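Probable ATP-dependent kinase TDA10 (Saccharomyces cerevisiae, PDB 1ODF) probably acts as an ATP-dependent kinase, transferring phosphate to a substrate that has not yet been identified. Local coordinates at residues A[18-23]-A[32-37]; A[53-58]-A[153-158]; A[180-185]-A[253-258]; A[215-220]-A[243-248]. One frame throughout, in Å; residues are numbered along the deposited sequence.

Interaction 1: residues A[18-23]-A[32-37]; sequences KYIPEW and LFIFFS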
# COMPACT_ATOMS: atom_id res chain seq x y z
N LYS A 18 -17.07 -14.12 1.04
CA LYS A 18 -17.22 -15.17 2.04
C LYS A 18 -16.84 -14.61 3.40
O LYS A 18 -17.60 -14.72 4.38
CB LYS A 18 -16.31 -16.37 1.73
CG LYS A 18 -16.09 -17.28 2.94
CD LYS A 18 -15.21 -18.49 2.63
CE LYS A 18 -14.84 -19.26 3.91
NZ LYS A 18 -16.02 -19.77 4.67
N TYR A 19 -15.67 -13.98 3.47
CA TYR A 19 -15.18 -13.47 4.74
C TYR A 19 -15.82 -12.22 5.33
O TYR A 19 -15.94 -12.13 6.56
CB TYR A 19 -13.66 -13.31 4.68
CG TYR A 19 -12.94 -14.64 4.72
CD1 TYR A 19 -12.66 -15.35 3.55
CD2 TYR A 19 -12.59 -15.22 5.94
CE1 TYR A 19 -12.05 -16.61 3.60
CE2 TYR A 19 -11.99 -16.47 6.00
CZ TYR A 19 -11.72 -17.16 4.83
OH TYR A 19 -11.11 -18.39 4.91
N ILE A 20 -16.22 -11.26 4.50
CA ILE A 20 -16.83 -10.05 5.04
C ILE A 20 -18.14 -10.38 5.75
O ILE A 20 -18.35 -9.94 6.89
CB ILE A 20 -17.02 -8.99 3.94
CG1 ILE A 20 -15.65 -8.38 3.60
CG2 ILE A 20 -17.99 -7.90 4.41
CD1 ILE A 20 -15.64 -7.37 2.46
N PRO A 21 -19.02 -11.16 5.12
CA PRO A 21 -20.28 -11.51 5.77
C PRO A 21 -20.02 -12.25 7.09
O PRO A 21 -20.72 -12.04 8.08
CB PRO A 21 -20.98 -12.39 4.74
CG PRO A 21 -20.50 -11.78 3.43
CD PRO A 21 -19.02 -11.62 3.71
N GLU A 22 -18.99 -13.10 7.10
CA GLU A 22 -18.63 -13.83 8.30
C GLU A 22 -18.13 -12.89 9.40
O GLU A 22 -18.29 -13.16 10.59
CB GLU A 22 -17.58 -14.90 7.97
CG GLU A 22 -18.19 -16.18 7.38
CD GLU A 22 -17.16 -17.21 6.94
OE1 GLU A 22 -16.02 -17.20 7.47
OE2 GLU A 22 -17.49 -18.05 6.07
N TRP A 23 -17.51 -11.78 9.00
CA TRP A 23 -17.05 -10.81 9.98
C TRP A 23 -18.28 -10.09 10.58
O TRP A 23 -18.35 -9.86 11.78
CB TRP A 23 -16.12 -9.79 9.33
CG TRP A 23 -15.99 -8.51 10.11
CD1 TRP A 23 -16.58 -7.31 9.83
CD2 TRP A 23 -15.21 -8.30 11.29
NE1 TRP A 23 -16.21 -6.36 10.76
CE2 TRP A 23 -15.37 -6.94 11.67
CE3 TRP A 23 -14.39 -9.14 12.08
CZ2 TRP A 23 -14.73 -6.39 12.79
CZ3 TRP A 23 -13.76 -8.60 13.19
CH2 TRP A 23 -13.93 -7.23 13.54
N LEU A 32 -13.35 -2.98 10.17
CA LEU A 32 -12.74 -4.16 9.61
C LEU A 32 -11.84 -3.55 8.54
O LEU A 32 -12.33 -2.83 7.66
CB LEU A 32 -13.77 -5.07 8.93
CG LEU A 32 -13.39 -6.47 8.43
CD1 LEU A 32 -13.83 -6.64 7.00
CD2 LEU A 32 -11.91 -6.73 8.54
N PHE A 33 -10.54 -3.80 8.62
CA PHE A 33 -9.64 -3.27 7.60
C PHE A 33 -9.41 -4.28 6.48
O PHE A 33 -9.48 -5.49 6.70
CB PHE A 33 -8.30 -2.87 8.22
CG PHE A 33 -8.33 -1.54 8.91
CD1 PHE A 33 -9.13 -1.33 10.03
CD2 PHE A 33 -7.60 -0.47 8.40
CE1 PHE A 33 -9.20 -0.08 10.64
CE2 PHE A 33 -7.67 0.80 9.00
CZ PHE A 33 -8.47 0.99 10.12
N ILE A 34 -9.17 -3.76 5.29
CA ILE A 34 -8.88 -4.59 4.14
C ILE A 34 -7.65 -3.99 3.46
O ILE A 34 -7.69 -2.89 2.90
CB ILE A 34 -10.06 -4.64 3.15
CG1 ILE A 34 -11.28 -5.25 3.85
CG2 ILE A 34 -9.68 -5.51 1.95
CD1 ILE A 34 -12.49 -5.37 2.97
N PHE A 35 -6.54 -4.72 3.56
CA PHE A 35 -5.27 -4.29 3.01
C PHE A 35 -4.96 -4.93 1.67
O PHE A 35 -5.11 -6.15 1.50
CB PHE A 35 -4.12 -4.64 3.96
CG PHE A 35 -4.18 -3.94 5.29
CD1 PHE A 35 -4.06 -4.67 6.47
CD2 PHE A 35 -4.32 -2.55 5.36
CE1 PHE A 35 -4.08 -4.03 7.71
CE2 PHE A 35 -4.33 -1.89 6.60
CZ PHE A 35 -4.21 -2.63 7.78
N PHE A 36 -4.55 -4.10 0.71
CA PHE A 36 -4.14 -4.59 -0.60
C PHE A 36 -2.67 -4.27 -0.71
O PHE A 36 -2.26 -3.13 -0.47
CB PHE A 36 -4.91 -3.92 -1.73
CG PHE A 36 -6.32 -4.42 -1.88
CD1 PHE A 36 -7.32 -4.03 -0.99
CD2 PHE A 36 -6.66 -5.27 -2.93
CE1 PHE A 36 -8.63 -4.47 -1.15
CE2 PHE A 36 -7.96 -5.72 -3.09
CZ PHE A 36 -8.95 -5.32 -2.20
N SER A 37 -1.88 -5.28 -1.06
CA SER A 37 -0.44 -5.14 -1.20
C SER A 37 0.06 -5.84 -2.46
O SER A 37 -0.33 -6.98 -2.76
CB SER A 37 0.27 -5.75 0.02
OG SER A 37 1.64 -5.41 0.05
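Trp23 and Leu32 form the dense end of this contact, where the last turns of helix 8-24 lie against the start of strand 32-37. The short axes run nearly antiparallel, at 163°, and come within 10.8 Å of each other. With CG of Trp23 anti to its backbone N (chi1 160°), the indole swings toward the strand, and Leu32 slides over one face of it in the opposite direction. The branch carbon of Leu32, CG, stands 3.5 Å from the centroid of the Trp23 five-membered ring and only 7° off the ring normal, a CH-pi contact over the five-membered ring, off-centre on the indole as a whole. Leu32 CB comes nearer still to a single ring atom, 3.3 Å from Trp23 NE1, so beta and gamma carbons share the pyrrole face.

One turn earlier the packing is sparser. Ile20 reaches Ile34 methyl to methyl, CD1 to CD1 at 3.8 Å, the two chains crossing at about a right angle, while Ile20 CG1 and Leu32 CD1 are 4.2 Å apart. Beyond this apolar row, on the outer side of the helix, Lys18 NZ and Glu22 OE2 make a salt bridge of 2.7 Å that uses the syn lone pair of the carboxylate. The helix is kinked at Pro21, which has no N-H to bond to the turn before. Ile20 also touches Leu55 of helix 44-59, which packs on the same face of the sheet. The result is the helix-on-sheet layering of a P-loop kinase, here over the central parallel strand that leads into the predicted ATP-binding loop.

Interaction 2: residues A[53-58]-A[153-158]; sequences NHLMEK and VDIFIL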
# COMPACT_ATOMS: atom_id res chain seq x y z
N ASN A 53 -15.86 -0.15 -4.97
CA ASN A 53 -17.14 -0.00 -5.64
C ASN A 53 -18.05 -1.19 -5.39
O ASN A 53 -19.25 -1.02 -5.16
CB ASN A 53 -16.94 0.19 -7.15
CG ASN A 53 -16.30 1.53 -7.48
OD1 ASN A 53 -16.66 2.56 -6.90
ND2 ASN A 53 -15.36 1.53 -8.42
N HIS A 54 -17.48 -2.39 -5.44
CA HIS A 54 -18.23 -3.62 -5.21
C HIS A 54 -18.96 -3.55 -3.86
O HIS A 54 -20.15 -3.83 -3.78
CB HIS A 54 -17.25 -4.80 -5.22
CG HIS A 54 -17.89 -6.14 -4.97
ND1 HIS A 54 -18.71 -6.77 -5.89
CD2 HIS A 54 -17.77 -7.00 -3.92
CE1 HIS A 54 -19.06 -7.95 -5.42
NE2 HIS A 54 -18.51 -8.11 -4.23
N LEU A 55 -18.24 -3.16 -2.82
CA LEU A 55 -18.79 -3.05 -1.47
C LEU A 55 -19.78 -1.90 -1.32
O LEU A 55 -20.77 -2.00 -0.59
CB LEU A 55 -17.65 -2.90 -0.45
CG LEU A 55 -16.70 -4.10 -0.38
CD1 LEU A 55 -15.53 -3.82 0.55
CD2 LEU A 55 -17.49 -5.32 0.09
N MET A 56 -19.50 -0.81 -2.03
CA MET A 56 -20.36 0.36 -2.01
C MET A 56 -21.71 -0.01 -2.60
O MET A 56 -22.75 0.48 -2.16
CB MET A 56 -19.74 1.47 -2.85
CG MET A 56 -18.49 2.07 -2.25
SD MET A 56 -18.84 3.60 -1.37
CE MET A 56 -18.55 4.78 -2.69
N GLU A 57 -21.68 -0.88 -3.61
CA GLU A 57 -22.91 -1.31 -4.26
C GLU A 57 -23.62 -2.38 -3.44
O GLU A 57 -24.85 -2.37 -3.34
CB GLU A 57 -22.62 -1.86 -5.65
CG GLU A 57 -22.04 -0.83 -6.61
CD GLU A 57 -21.80 -1.39 -8.00
OE1 GLU A 57 -21.08 -2.40 -8.11
OE2 GLU A 57 -22.35 -0.81 -8.97
N LYS A 58 -22.86 -3.30 -2.86
CA LYS A 58 -23.45 -4.36 -2.06
C LYS A 58 -24.08 -3.86 -0.77
O LYS A 58 -25.25 -4.11 -0.50
CB LYS A 58 -22.39 -5.42 -1.72
CG LYS A 58 -21.87 -6.20 -2.92
CD LYS A 58 -22.17 -7.69 -2.77
CE LYS A 58 -21.60 -8.25 -1.47
NZ LYS A 58 -22.06 -9.65 -1.21
N VAL A 153 -16.70 3.99 11.00
CA VAL A 153 -16.34 3.32 9.77
C VAL A 153 -16.48 1.82 9.95
O VAL A 153 -15.96 1.25 10.91
CB VAL A 153 -14.88 3.64 9.37
CG1 VAL A 153 -14.57 3.04 8.00
CG2 VAL A 153 -14.67 5.14 9.37
N ASP A 154 -17.21 1.18 9.04
CA ASP A 154 -17.43 -0.26 9.10
C ASP A 154 -16.34 -1.05 8.37
O ASP A 154 -15.85 -2.06 8.88
CB ASP A 154 -18.81 -0.58 8.52
CG ASP A 154 -19.95 -0.03 9.39
OD1 ASP A 154 -20.14 -0.54 10.51
OD2 ASP A 154 -20.63 0.92 8.95
N ILE A 155 -15.96 -0.59 7.19
CA ILE A 155 -14.92 -1.24 6.40
C ILE A 155 -13.96 -0.19 5.87
O ILE A 155 -14.38 0.78 5.25
CB ILE A 155 -15.52 -2.03 5.20
CG1 ILE A 155 -16.37 -3.20 5.72
CG2 ILE A 155 -14.40 -2.54 4.28
CD1 ILE A 155 -17.09 -3.96 4.64
N PHE A 156 -12.67 -0.38 6.13
CA PHE A 156 -11.69 0.56 5.64
C PHE A 156 -10.66 -0.14 4.76
O PHE A 156 -9.94 -1.04 5.19
CB PHE A 156 -10.98 1.29 6.78
CG PHE A 156 -10.14 2.43 6.31
CD1 PHE A 156 -8.90 2.21 5.71
CD2 PHE A 156 -10.63 3.74 6.39
CE1 PHE A 156 -8.16 3.27 5.18
CE2 PHE A 156 -9.89 4.81 5.86
CZ PHE A 156 -8.66 4.57 5.26
N ILE A 157 -10.62 0.30 3.51
CA ILE A 157 -9.73 -0.25 2.51
C ILE A 157 -8.49 0.62 2.36
O ILE A 157 -8.59 1.80 2.06
CB ILE A 157 -10.45 -0.34 1.14
CG1 ILE A 157 -11.72 -1.19 1.29
CG2 ILE A 157 -9.53 -0.93 0.08
CD1 ILE A 157 -12.53 -1.30 0.03
N LEU A 158 -7.32 0.03 2.60
CA LEU A 158 -6.06 0.74 2.46
C LEU A 158 -5.18 -0.08 1.50
O LEU A 158 -5.17 -1.32 1.57
CB LEU A 158 -5.36 0.91 3.81
CG LEU A 158 -4.04 1.69 3.80
CD1 LEU A 158 -4.31 3.15 3.40
CD2 LEU A 158 -3.38 1.61 5.16
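In the alpha/beta core of a P-loop kinase, the helix that follows the phosphate-binding loop lies along the parallel sheet, and here helix 44-59 does so through Leu55, which meets Ile155 and Ile157 of strand 155-160. One methyl does all the touching across these two segments. Leu55 CD1 is 4.1 Å from Ile155 CG2 and 4.0 Å from Ile157 CD1, so it addresses two residues that lie two apart on the strand and turn the same face to the helix. They offer different branches: Ile155 gives its short gamma methyl and crosses Leu55 at about a right angle, whereas Ile157 extends its longer arm to the delta methyl. That arm is stretched out (chi2 178°), which carries CD1 up to the helix.

The backbones stay well apart, 9.0 Å between the CA atoms of Leu55 and Ile155, and the interface is small and wholly apolar. Ile155 also touches Ile20 and Phe24 of helix 8-24, which adds to the same apolar cluster. On the flank of the helix turned toward helix 8-24, Lys58 CG lies 4.1 Å above the plane of the His54 ring, over its centre, and His54 NE2 is hydrogen-bonded to Asp17 OD1. Since strand 155-160 sits between strands 32-37 and 65-69, the contact places the connecting helix over the strand it bridges, as in a beta-alpha-beta crossover that skips one position in the sheet.

Interaction 3: residues A[180-185]-A[253-258]; sequences GDMVDV and KLYLND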
# COMPACT_ATOMS: atom_id res chain seq x y z
N GLY A 180 23.65 0.92 3.99
CA GLY A 180 23.54 2.25 3.42
C GLY A 180 22.23 2.96 3.70
O GLY A 180 21.78 3.05 4.84
N ASP A 181 21.62 3.46 2.63
CA ASP A 181 20.37 4.20 2.75
C ASP A 181 19.20 3.38 3.27
O ASP A 181 18.22 3.94 3.77
CB ASP A 181 20.01 4.83 1.40
CG ASP A 181 21.09 5.79 0.88
OD1 ASP A 181 21.72 6.48 1.71
OD2 ASP A 181 21.28 5.87 -0.35
N MET A 182 19.29 2.06 3.16
CA MET A 182 18.20 1.20 3.62
C MET A 182 18.08 1.14 5.13
O MET A 182 17.03 0.79 5.65
CB MET A 182 18.36 -0.22 3.08
CG MET A 182 17.84 -0.39 1.66
SD MET A 182 16.16 0.25 1.45
CE MET A 182 15.18 -1.00 2.39
N VAL A 183 19.15 1.49 5.82
CA VAL A 183 19.14 1.47 7.28
C VAL A 183 18.04 2.37 7.83
O VAL A 183 17.27 1.96 8.70
CB VAL A 183 20.51 1.91 7.82
CG1 VAL A 183 20.44 2.16 9.33
CG2 VAL A 183 21.54 0.82 7.51
N ASP A 184 17.97 3.60 7.33
CA ASP A 184 16.95 4.53 7.79
C ASP A 184 15.56 4.12 7.28
O ASP A 184 14.57 4.23 8.00
CB ASP A 184 17.25 5.96 7.30
CG ASP A 184 18.55 6.51 7.87
OD1 ASP A 184 18.67 6.63 9.12
OD2 ASP A 184 19.45 6.83 7.07
N VAL A 185 15.49 3.63 6.05
CA VAL A 185 14.22 3.22 5.49
C VAL A 185 13.60 2.16 6.40
O VAL A 185 12.43 2.26 6.77
CB VAL A 185 14.39 2.65 4.05
CG1 VAL A 185 13.04 2.18 3.51
CG2 VAL A 185 14.97 3.72 3.14
N LYS A 253 13.77 -6.75 -2.31
CA LYS A 253 14.73 -7.80 -1.98
C LYS A 253 14.80 -8.09 -0.49
O LYS A 253 14.98 -9.24 -0.08
CB LYS A 253 16.13 -7.43 -2.48
CG LYS A 253 16.25 -7.22 -3.97
CD LYS A 253 17.68 -6.89 -4.36
CE LYS A 253 17.83 -6.76 -5.87
NZ LYS A 253 19.26 -6.57 -6.30
N LEU A 254 14.67 -7.06 0.33
CA LEU A 254 14.73 -7.23 1.77
C LEU A 254 13.47 -7.81 2.44
O LEU A 254 13.57 -8.74 3.23
CB LEU A 254 15.06 -5.90 2.45
CG LEU A 254 16.25 -5.86 3.43
CD1 LEU A 254 16.07 -4.68 4.37
CD2 LEU A 254 16.34 -7.16 4.23
N TYR A 255 12.30 -7.27 2.09
CA TYR A 255 11.05 -7.67 2.74
C TYR A 255 10.03 -8.55 2.03
O TYR A 255 9.27 -9.26 2.70
CB TYR A 255 10.29 -6.43 3.21
CG TYR A 255 11.15 -5.35 3.85
CD1 TYR A 255 11.39 -4.14 3.19
CD2 TYR A 255 11.68 -5.52 5.13
CE1 TYR A 255 12.13 -3.12 3.80
CE2 TYR A 255 12.41 -4.52 5.75
CZ TYR A 255 12.64 -3.32 5.08
OH TYR A 255 13.35 -2.32 5.71
N LEU A 256 9.99 -8.51 0.71
CA LEU A 256 8.98 -9.27 -0.03
C LEU A 256 8.83 -10.74 0.33
O LEU A 256 7.72 -11.25 0.45
CB LEU A 256 9.18 -9.13 -1.54
CG LEU A 256 8.01 -9.69 -2.37
CD1 LEU A 256 6.73 -8.90 -2.06
CD2 LEU A 256 8.33 -9.62 -3.86
N ASN A 257 9.95 -11.43 0.50
CA ASN A 257 9.90 -12.86 0.81
C ASN A 257 9.20 -13.18 2.15
O ASN A 257 8.21 -13.91 2.16
CB ASN A 257 11.32 -13.43 0.80
CG ASN A 257 11.33 -14.93 0.94
OD1 ASN A 257 10.29 -15.57 1.07
ND2 ASN A 257 12.52 -15.51 0.91
N ASP A 258 9.71 -12.65 3.25
CA ASP A 258 9.09 -12.91 4.56
C ASP A 258 7.62 -12.52 4.54
O ASP A 258 6.75 -13.28 4.97
CB ASP A 258 9.79 -12.13 5.68
CG ASP A 258 11.28 -12.40 5.74
OD1 ASP A 258 11.67 -13.58 5.60
OD2 ASP A 258 12.04 -11.43 5.95
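Met182, near the start of helix 182-195, faces Leu254 of helix 249-262 with 9.3 Å between their CA atoms, a separation that side chains alone bridge. This is helix-to-helix packing in the alpha/beta kinase fold, outside the parallel sheet, and the second helix is kinked where the N atoms of Asn257 and Asp258 lack their bonds to the preceding turn.

The methionine does the reaching. Its chain is bent at both chi2 (-51°) and chi3 (-71°), a curl that delivers the terminal methyl to two neighbours in sequence. Met182 CE lies 4.3 Å from Leu254 CD1, an easy van der Waals distance, and 4.0 Å from Tyr255 CE1. Met182 and Tyr255 approach from opposite directions, and the methyl meets the outer part of the ring, near CE1 and the phenol oxygen. Leu254 also lies over the aromatic group from within its own helix, its CB 4.0 Å above the Tyr255 plane and over the ring centre. Pro250 and Ser251 add further contacts to Met182. At the polar end of the same ring, Tyr255 OH is hydrogen-bonded to Asn186 OD1, one residue beyond the segment that carries Met182.

Interaction 4: residues A[215-220]-A[243-248]; sequences NNVYGW and AFVDRY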
# COMPACT_ATOMS: atom_id res chain seq x y z
N ASN A 215 11.69 -8.74 -11.31
CA ASN A 215 12.18 -7.81 -12.31
C ASN A 215 11.06 -7.47 -13.29
O ASN A 215 11.24 -6.68 -14.21
CB ASN A 215 13.39 -8.39 -13.04
CG ASN A 215 14.65 -8.36 -12.19
OD1 ASN A 215 14.98 -7.33 -11.60
ND2 ASN A 215 15.34 -9.49 -12.11
N ASN A 216 9.89 -8.06 -13.06
CA ASN A 216 8.73 -7.77 -13.89
C ASN A 216 8.37 -6.31 -13.65
O ASN A 216 7.78 -5.65 -14.51
CB ASN A 216 7.55 -8.65 -13.50
CG ASN A 216 7.70 -10.09 -13.98
OD1 ASN A 216 6.83 -10.93 -13.77
ND2 ASN A 216 8.83 -10.37 -14.62
N VAL A 217 8.75 -5.81 -12.47
CA VAL A 217 8.47 -4.43 -12.10
C VAL A 217 9.10 -3.45 -13.09
O VAL A 217 8.47 -2.47 -13.47
CB VAL A 217 8.95 -4.13 -10.66
CG1 VAL A 217 8.81 -2.65 -10.35
CG2 VAL A 217 8.14 -4.94 -9.67
N TYR A 218 10.34 -3.71 -13.51
CA TYR A 218 10.99 -2.83 -14.47
C TYR A 218 10.15 -2.83 -15.74
O TYR A 218 9.79 -1.77 -16.26
CB TYR A 218 12.40 -3.32 -14.82
CG TYR A 218 13.42 -3.14 -13.73
CD1 TYR A 218 13.73 -4.18 -12.85
CD2 TYR A 218 14.09 -1.92 -13.57
CE1 TYR A 218 14.67 -4.02 -11.84
CE2 TYR A 218 15.04 -1.75 -12.56
CZ TYR A 218 15.32 -2.80 -11.70
OH TYR A 218 16.24 -2.63 -10.69
N GLY A 219 9.84 -4.03 -16.22
CA GLY A 219 9.04 -4.16 -17.42
C GLY A 219 7.75 -3.38 -17.36
O GLY A 219 7.46 -2.59 -18.26
N TRP A 220 6.97 -3.59 -16.31
CA TRP A 220 5.70 -2.90 -16.15
C TRP A 220 5.81 -1.38 -16.17
O TRP A 220 4.94 -0.69 -16.69
CB TRP A 220 5.01 -3.35 -14.86
CG TRP A 220 4.68 -4.81 -14.83
CD1 TRP A 220 4.39 -5.61 -15.89
CD2 TRP A 220 4.54 -5.63 -13.66
NE1 TRP A 220 4.07 -6.88 -15.47
CE2 TRP A 220 4.15 -6.92 -14.10
CE3 TRP A 220 4.69 -5.41 -12.29
CZ2 TRP A 220 3.91 -7.97 -13.21
CZ3 TRP A 220 4.46 -6.46 -11.41
CH2 TRP A 220 4.07 -7.73 -11.87
N ALA A 243 16.49 3.90 -13.04
CA ALA A 243 16.94 4.61 -11.85
C ALA A 243 15.78 4.75 -10.88
O ALA A 243 15.95 4.66 -9.67
CB ALA A 243 17.49 5.99 -12.24
N PHE A 244 14.59 4.98 -11.44
CA PHE A 244 13.39 5.13 -10.63
C PHE A 244 13.10 3.83 -9.88
O PHE A 244 12.99 3.83 -8.66
CB PHE A 244 12.18 5.48 -11.50
CG PHE A 244 10.89 5.59 -10.73
CD1 PHE A 244 10.58 6.75 -10.02
CD2 PHE A 244 10.00 4.51 -10.67
CE1 PHE A 244 9.40 6.84 -9.26
CE2 PHE A 244 8.83 4.59 -9.92
CZ PHE A 244 8.53 5.76 -9.21
N VAL A 245 12.99 2.73 -10.63
CA VAL A 245 12.69 1.43 -10.05
C VAL A 245 13.78 0.96 -9.09
O VAL A 245 13.48 0.35 -8.06
CB VAL A 245 12.47 0.37 -11.16
CG1 VAL A 245 12.15 -0.99 -10.55
CG2 VAL A 245 11.34 0.81 -12.08
N ASP A 246 15.04 1.25 -9.41
CA ASP A 246 16.15 0.86 -8.56
C ASP A 246 15.97 1.37 -7.14
O ASP A 246 16.50 0.80 -6.19
CB ASP A 246 17.48 1.39 -9.13
CG ASP A 246 18.00 0.56 -10.30
OD1 ASP A 246 18.98 0.98 -10.95
OD2 ASP A 246 17.44 -0.52 -10.57
N ARG A 247 15.21 2.46 -6.99
CA ARG A 247 14.96 3.03 -5.68
C ARG A 247 14.09 2.11 -4.82
O ARG A 247 14.18 2.13 -3.60
CB ARG A 247 14.26 4.39 -5.82
CG ARG A 247 15.18 5.56 -6.08
CD ARG A 247 14.45 6.70 -6.77
NE ARG A 247 13.23 7.12 -6.08
CZ ARG A 247 13.20 7.81 -4.94
NH1 ARG A 247 14.34 8.17 -4.34
NH2 ARG A 247 12.03 8.17 -4.41
N TYR A 248 13.27 1.29 -5.47
CA TYR A 248 12.37 0.38 -4.75
C TYR A 248 12.89 -1.05 -4.61
O TYR A 248 12.53 -1.75 -3.66
CB TYR A 248 11.01 0.37 -5.44
CG TYR A 248 10.31 1.70 -5.42
CD1 TYR A 248 9.34 1.99 -4.47
CD2 TYR A 248 10.61 2.69 -6.37
CE1 TYR A 248 8.68 3.22 -4.45
CE2 TYR A 248 9.97 3.92 -6.36
CZ TYR A 248 9.00 4.18 -5.40
OH TYR A 248 8.35 5.40 -5.39
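Tyr218 OH donates a hydrogen bond to Asp246 OD2, the one polar link between the two segments. The modelled O-to-O separation of 2.4 Å is very short, and its exact value is doubtful, although the pairing itself is plain. The carboxylate oxygen arrives at the edge of the phenol ring, in its plane, while the carboxylate as a whole is turned 78° from that ring. Asp246 is solvent-exposed, so this bond lies on the solvent side of the contact.

Inward from it the packing becomes apolar. Val245 lays its CG1 methyl over one face of Tyr218, 3.7 Å from the ring centroid and 15° off the normal, a CH-pi contact displaced somewhat toward the rim; the nearest ring carbon is Tyr218 CE2, 3.6 Å from Val245 CG1. With that methyl anti to the backbone N (chi1 -179°), it lies over the ring and also meets Val217 CG1 at 3.7 Å. One methyl thus serves both an aromatic face and a second valine, and the backbones come close here, with 6.4 Å between the CA atoms of Tyr218 and Val245.

Tyr218 also stacks with His242, one turn before Asp246. Val217 reaches Pro39 of the predicted ATP-binding loop, and both Val217 and Tyr218 touch Met249. The contact joins the first turns of helix 216-232, which follows strand 204-211 of the parallel sheet, to the C-terminal part of helix 238-246, with helix 249-262 beside them.

How the interactions relate
Interactions 1 and 2 are parts of one core, their centres about 9 Å apart: strands 32-37 and 155-160 are neighbours in the sheet, joined by probable hydrogen bonds such as Ile34 N to Phe156 O at 2.8 Å. Interactions 3 and 4 form a second cluster of helices, with centres about 15 Å apart and nearest atoms about 5 Å; interaction 4 is nested in the loop closed by interaction 3. The centres of interactions 1 and 4 are about 30 Å apart. The predicted ATP loop lies between the clusters: the side chain of Ile157 is about 10 Å from that of Lys44, and that of Val217 about 4 Å from that of Pro39.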